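Long-range contact in histone acetyltransferase, ELP3 family (Methanocaldococcus infernus, PDB 6IA8), which catalyses formation of 5-carboxymethyluridine at the wobble position 34 of tRNA, using acetyl-CoA and S-adenosylmethionine: residues E478-V492 against G506-L518. Numbering follows the deposited sequence.
Sequences ERIAKEEFGKKKILV and GYKRVGAYMGKEL. With SO4 (sulfate ion), chain G.
Glu478 OE2 takes two donors at once: Tyr507 OH at 2.5 Å, on the anti side of the carboxylate, and Lys516 NZ, in a salt bridge at 3.0 Å, from above the carboxylate plane. The phenol and the acid come from opposite directions, their planes 47° apart, while the lysine chain crosses the glutamate at about a right angle. With CG anti to the carbonyl carbon (chi1 -66°) and the chain extended beyond it, Glu478 reaches from the helix to this pair; Lys516 bends at chi3 to meet it and also donates to Leu505 O. Lys516 CB lies over one face of the Tyr507 ring, offset toward the rim, and Val492 CG2 packs 3.6 Å from ring atom CE2. With an alanine at Glu478 the phenol hydroxyl and the lysine ammonium would probably be left without their shared acceptor, though the ammonium would keep the Leu505 carbonyl.

At the chain's end, Leu518 pushes its two methyls between helix and strand, CD1 against Ala481 CB at 3.7 Å and CD2 against Ile490 CG2. Lys482 runs out fully extended and its NZ binds Leu518 O at 2.8 Å. Strands 489-492 and 513-517 pair antiparallel, with Ile490 opposite Lys516 and Val492 opposite Met514 as hydrogen-bonded pairs. On the other face Leu491 CD2 lies 3.8 Å from Gly515 CA, where a CB on Gly515 would clash with Leu491 CD2 and with Val510 CG2.

This is the C-terminal part of the GNAT acetyltransferase fold. Strand 489-492 lies between 440-448, its parallel neighbour, and 513-517, which turns back through a type II' turn from edge strand 508-510; helix 469-484 packs over the Ile490 face, and Val492 touches Tyr502 of helix 499-504, a probable acetyl-CoA-binding residue.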
# COMPACT_ATOMS: atom_id res chain seq x y z
N GLU A 478 20.36 -0.35 10.14
CA GLU A 478 21.46 -1.30 10.30
C GLU A 478 22.01 -1.28 11.72
O GLU A 478 22.30 -2.34 12.30
CB GLU A 478 22.56 -1.00 9.29
CG GLU A 478 22.08 -1.23 7.83
CD GLU A 478 23.04 -0.68 6.80
OE1 GLU A 478 24.13 -0.21 7.17
OE2 GLU A 478 22.69 -0.70 5.62
N ARG A 479 22.17 -0.08 12.29
CA ARG A 479 22.67 0.03 13.67
C ARG A 479 21.72 -0.65 14.65
O ARG A 479 22.15 -1.40 15.53
CB ARG A 479 22.87 1.49 14.05
CG ARG A 479 23.50 1.70 15.40
CD ARG A 479 23.38 3.13 15.89
NE ARG A 479 22.01 3.47 16.27
CZ ARG A 479 21.44 3.11 17.42
NH1 ARG A 479 22.12 2.40 18.30
NH2 ARG A 479 20.19 3.47 17.68
N ILE A 480 20.42 -0.38 14.51
CA ILE A 480 19.45 -0.98 15.42
C ILE A 480 19.47 -2.49 15.28
O ILE A 480 19.49 -3.21 16.28
CB ILE A 480 18.04 -0.41 15.15
CG1 ILE A 480 18.00 1.06 15.56
CG2 ILE A 480 16.99 -1.23 15.87
CD1 ILE A 480 16.69 1.77 15.22
N ALA A 481 19.45 -2.98 14.04
CA ALA A 481 19.42 -4.42 13.80
C ALA A 481 20.60 -5.10 14.47
O ALA A 481 20.44 -6.14 15.12
CB ALA A 481 19.43 -4.72 12.31
N LYS A 482 21.79 -4.50 14.35
CA LYS A 482 23.01 -5.15 14.81
C LYS A 482 23.23 -4.93 16.30
O LYS A 482 23.52 -5.88 17.04
CB LYS A 482 24.22 -4.64 14.01
CG LYS A 482 25.57 -5.23 14.49
CD LYS A 482 26.71 -4.73 13.61
CE LYS A 482 28.00 -5.53 13.88
NZ LYS A 482 29.09 -5.11 12.97
N GLU A 483 23.13 -3.68 16.75
CA GLU A 483 23.53 -3.35 18.11
C GLU A 483 22.44 -3.66 19.12
O GLU A 483 22.72 -4.07 20.25
CB GLU A 483 23.93 -1.88 18.20
CG GLU A 483 25.12 -1.50 17.33
CD GLU A 483 25.54 -0.04 17.50
OE1 GLU A 483 24.81 0.73 18.16
OE2 GLU A 483 26.61 0.33 16.98
N GLU A 484 21.18 -3.48 18.73
CA GLU A 484 20.08 -3.65 19.67
C GLU A 484 19.44 -5.03 19.60
O GLU A 484 19.08 -5.57 20.64
CB GLU A 484 19.01 -2.59 19.42
CG GLU A 484 17.78 -2.68 20.34
CD GLU A 484 16.88 -1.46 20.22
OE1 GLU A 484 17.34 -0.43 19.68
OE2 GLU A 484 15.70 -1.53 20.63
N PHE A 485 19.28 -5.59 18.40
CA PHE A 485 18.65 -6.90 18.25
C PHE A 485 19.64 -8.01 17.96
O PHE A 485 19.24 -9.19 17.87
CB PHE A 485 17.58 -6.83 17.16
CG PHE A 485 16.39 -6.00 17.54
CD1 PHE A 485 16.39 -4.65 17.32
CD2 PHE A 485 15.28 -6.58 18.13
CE1 PHE A 485 15.30 -3.87 17.70
CE2 PHE A 485 14.18 -5.82 18.48
CZ PHE A 485 14.19 -4.47 18.27
N GLY A 486 20.93 -7.69 17.85
CA GLY A 486 21.94 -8.71 17.65
C GLY A 486 21.82 -9.51 16.37
O GLY A 486 22.30 -10.64 16.32
N LYS A 487 21.21 -8.95 15.33
CA LYS A 487 21.09 -9.64 14.05
C LYS A 487 22.39 -9.54 13.28
O LYS A 487 23.22 -8.67 13.54
CB LYS A 487 19.95 -9.05 13.23
CG LYS A 487 18.61 -9.02 13.97
CD LYS A 487 18.19 -10.42 14.40
CE LYS A 487 16.74 -10.41 14.94
NZ LYS A 487 16.28 -11.76 15.35
N LYS A 488 22.58 -10.47 12.34
CA LYS A 488 23.81 -10.54 11.55
C LYS A 488 23.59 -10.23 10.07
O LYS A 488 24.57 -10.05 9.33
CB LYS A 488 24.44 -11.93 11.70
CG LYS A 488 24.84 -12.29 13.13
CD LYS A 488 25.76 -11.23 13.76
CE LYS A 488 27.06 -11.05 12.99
NZ LYS A 488 27.93 -10.00 13.59
N LYS A 489 22.35 -10.19 9.60
CA LYS A 489 22.10 -9.79 8.22
C LYS A 489 20.77 -9.07 8.15
O LYS A 489 19.87 -9.28 8.98
CB LYS A 489 22.12 -10.98 7.25
CG LYS A 489 20.96 -11.93 7.35
CD LYS A 489 21.11 -13.05 6.31
CE LYS A 489 20.12 -14.17 6.51
NZ LYS A 489 20.44 -15.35 5.67
N ILE A 490 20.69 -8.17 7.18
CA ILE A 490 19.53 -7.33 6.97
C ILE A 490 19.11 -7.52 5.52
O ILE A 490 19.97 -7.56 4.63
CB ILE A 490 19.85 -5.87 7.33
CG1 ILE A 490 18.65 -4.97 7.13
CG2 ILE A 490 21.03 -5.34 6.54
CD1 ILE A 490 18.75 -3.69 7.98
N LEU A 491 17.82 -7.75 5.30
CA LEU A 491 17.28 -7.99 3.97
C LEU A 491 16.27 -6.92 3.62
O LEU A 491 15.35 -6.66 4.39
CB LEU A 491 16.60 -9.36 3.89
CG LEU A 491 17.47 -10.60 4.01
CD1 LEU A 491 16.56 -11.84 4.01
CD2 LEU A 491 18.48 -10.66 2.91
N VAL A 492 16.39 -6.34 2.42
CA VAL A 492 15.52 -5.27 1.96
C VAL A 492 14.57 -5.85 0.92
O VAL A 492 15.00 -6.52 -0.03
CB VAL A 492 16.33 -4.11 1.36
CG1 VAL A 492 15.40 -3.02 0.90
CG2 VAL A 492 17.34 -3.62 2.37
N GLY A 506 25.85 -0.93 -0.69
CA GLY A 506 26.57 -2.13 -0.30
C GLY A 506 25.74 -3.40 -0.25
O GLY A 506 26.25 -4.43 0.21
N TYR A 507 24.49 -3.36 -0.69
CA TYR A 507 23.65 -4.55 -0.67
C TYR A 507 23.85 -5.34 -1.95
O TYR A 507 24.23 -4.81 -3.00
CB TYR A 507 22.18 -4.15 -0.51
CG TYR A 507 21.83 -3.66 0.88
CD1 TYR A 507 22.23 -2.41 1.31
CD2 TYR A 507 21.12 -4.46 1.77
CE1 TYR A 507 21.94 -1.95 2.62
CE2 TYR A 507 20.81 -4.02 3.04
CZ TYR A 507 21.24 -2.78 3.47
OH TYR A 507 20.97 -2.36 4.75
N LYS A 508 23.56 -6.63 -1.87
CA LYS A 508 23.62 -7.54 -3.00
C LYS A 508 22.36 -8.39 -3.04
O LYS A 508 21.68 -8.57 -2.02
CB LYS A 508 24.85 -8.47 -2.91
CG LYS A 508 26.19 -7.76 -2.91
N ARG A 509 22.07 -8.96 -4.21
CA ARG A 509 20.91 -9.83 -4.33
C ARG A 509 21.09 -11.06 -3.44
O ARG A 509 22.11 -11.74 -3.49
CB ARG A 509 20.70 -10.27 -5.78
CG ARG A 509 19.97 -9.27 -6.65
CD ARG A 509 18.53 -9.06 -6.22
NE ARG A 509 17.65 -10.19 -6.51
CZ ARG A 509 17.23 -10.53 -7.73
NH1 ARG A 509 17.63 -9.83 -8.78
NH2 ARG A 509 16.42 -11.56 -7.89
N VAL A 510 20.10 -11.33 -2.61
CA VAL A 510 20.02 -12.54 -1.80
C VAL A 510 18.64 -13.13 -2.08
O VAL A 510 17.65 -12.68 -1.51
CB VAL A 510 20.20 -12.26 -0.30
CG1 VAL A 510 20.08 -13.55 0.50
CG2 VAL A 510 21.53 -11.58 -0.04
N GLY A 511 18.58 -14.09 -2.99
CA GLY A 511 17.30 -14.66 -3.37
C GLY A 511 16.40 -13.58 -3.95
O GLY A 511 16.72 -12.94 -4.97
N ALA A 512 15.27 -13.35 -3.31
CA ALA A 512 14.29 -12.37 -3.76
C ALA A 512 14.58 -10.98 -3.23
O ALA A 512 13.88 -10.02 -3.61
CB ALA A 512 12.89 -12.81 -3.34
N TYR A 513 15.58 -10.83 -2.37
CA TYR A 513 15.81 -9.59 -1.65
C TYR A 513 17.15 -8.96 -2.02
O TYR A 513 17.95 -9.52 -2.77
CB TYR A 513 15.77 -9.85 -0.14
CG TYR A 513 14.51 -10.55 0.35
CD1 TYR A 513 14.44 -11.93 0.37
CD2 TYR A 513 13.39 -9.83 0.77
CE1 TYR A 513 13.31 -12.59 0.80
CE2 TYR A 513 12.25 -10.48 1.18
CZ TYR A 513 12.21 -11.88 1.20
OH TYR A 513 11.07 -12.56 1.63
N MET A 514 17.40 -7.79 -1.45
CA MET A 514 18.72 -7.17 -1.45
C MET A 514 19.22 -7.28 -0.03
O MET A 514 18.50 -6.95 0.91
CB MET A 514 18.67 -5.70 -1.89
CG MET A 514 18.24 -5.52 -3.33
SD MET A 514 19.28 -6.38 -4.51
CE MET A 514 20.80 -5.34 -4.38
N GLY A 515 20.42 -7.82 0.15
CA GLY A 515 20.89 -8.15 1.48
C GLY A 515 22.27 -7.62 1.78
O GLY A 515 23.08 -7.39 0.88
N LYS A 516 22.53 -7.44 3.07
CA LYS A 516 23.85 -7.07 3.56
C LYS A 516 24.15 -7.82 4.86
O LYS A 516 23.28 -7.95 5.72
CB LYS A 516 23.95 -5.56 3.82
CG LYS A 516 25.31 -5.11 4.34
CD LYS A 516 25.29 -3.67 4.83
CE LYS A 516 25.30 -2.69 3.68
NZ LYS A 516 25.29 -1.29 4.16
N GLU A 517 25.38 -8.29 4.99
CA GLU A 517 25.85 -8.89 6.24
C GLU A 517 26.24 -7.77 7.20
O GLU A 517 26.96 -6.84 6.83
CB GLU A 517 27.05 -9.80 5.97
CG GLU A 517 27.16 -10.96 6.95
CD GLU A 517 26.11 -12.03 6.71
OE1 GLU A 517 25.44 -11.98 5.66
OE2 GLU A 517 25.96 -12.92 7.57
N LEU A 518 25.74 -7.85 8.42
CA LEU A 518 26.05 -6.85 9.44
C LEU A 518 27.28 -7.32 10.25
O LEU A 518 28.06 -6.51 10.73
CB LEU A 518 24.85 -6.63 10.34
CG LEU A 518 23.56 -6.22 9.63
CD1 LEU A 518 22.42 -6.21 10.62
CD2 LEU A 518 23.72 -4.86 8.97
S SO4 G . 24.13 -8.17 -7.16
O1 SO4 G . 23.05 -7.48 -6.46
O2 SO4 G . 25.34 -7.35 -7.08
O3 SO4 G . 23.76 -8.36 -8.56
O4 SO4 G . 24.38 -9.47 -6.55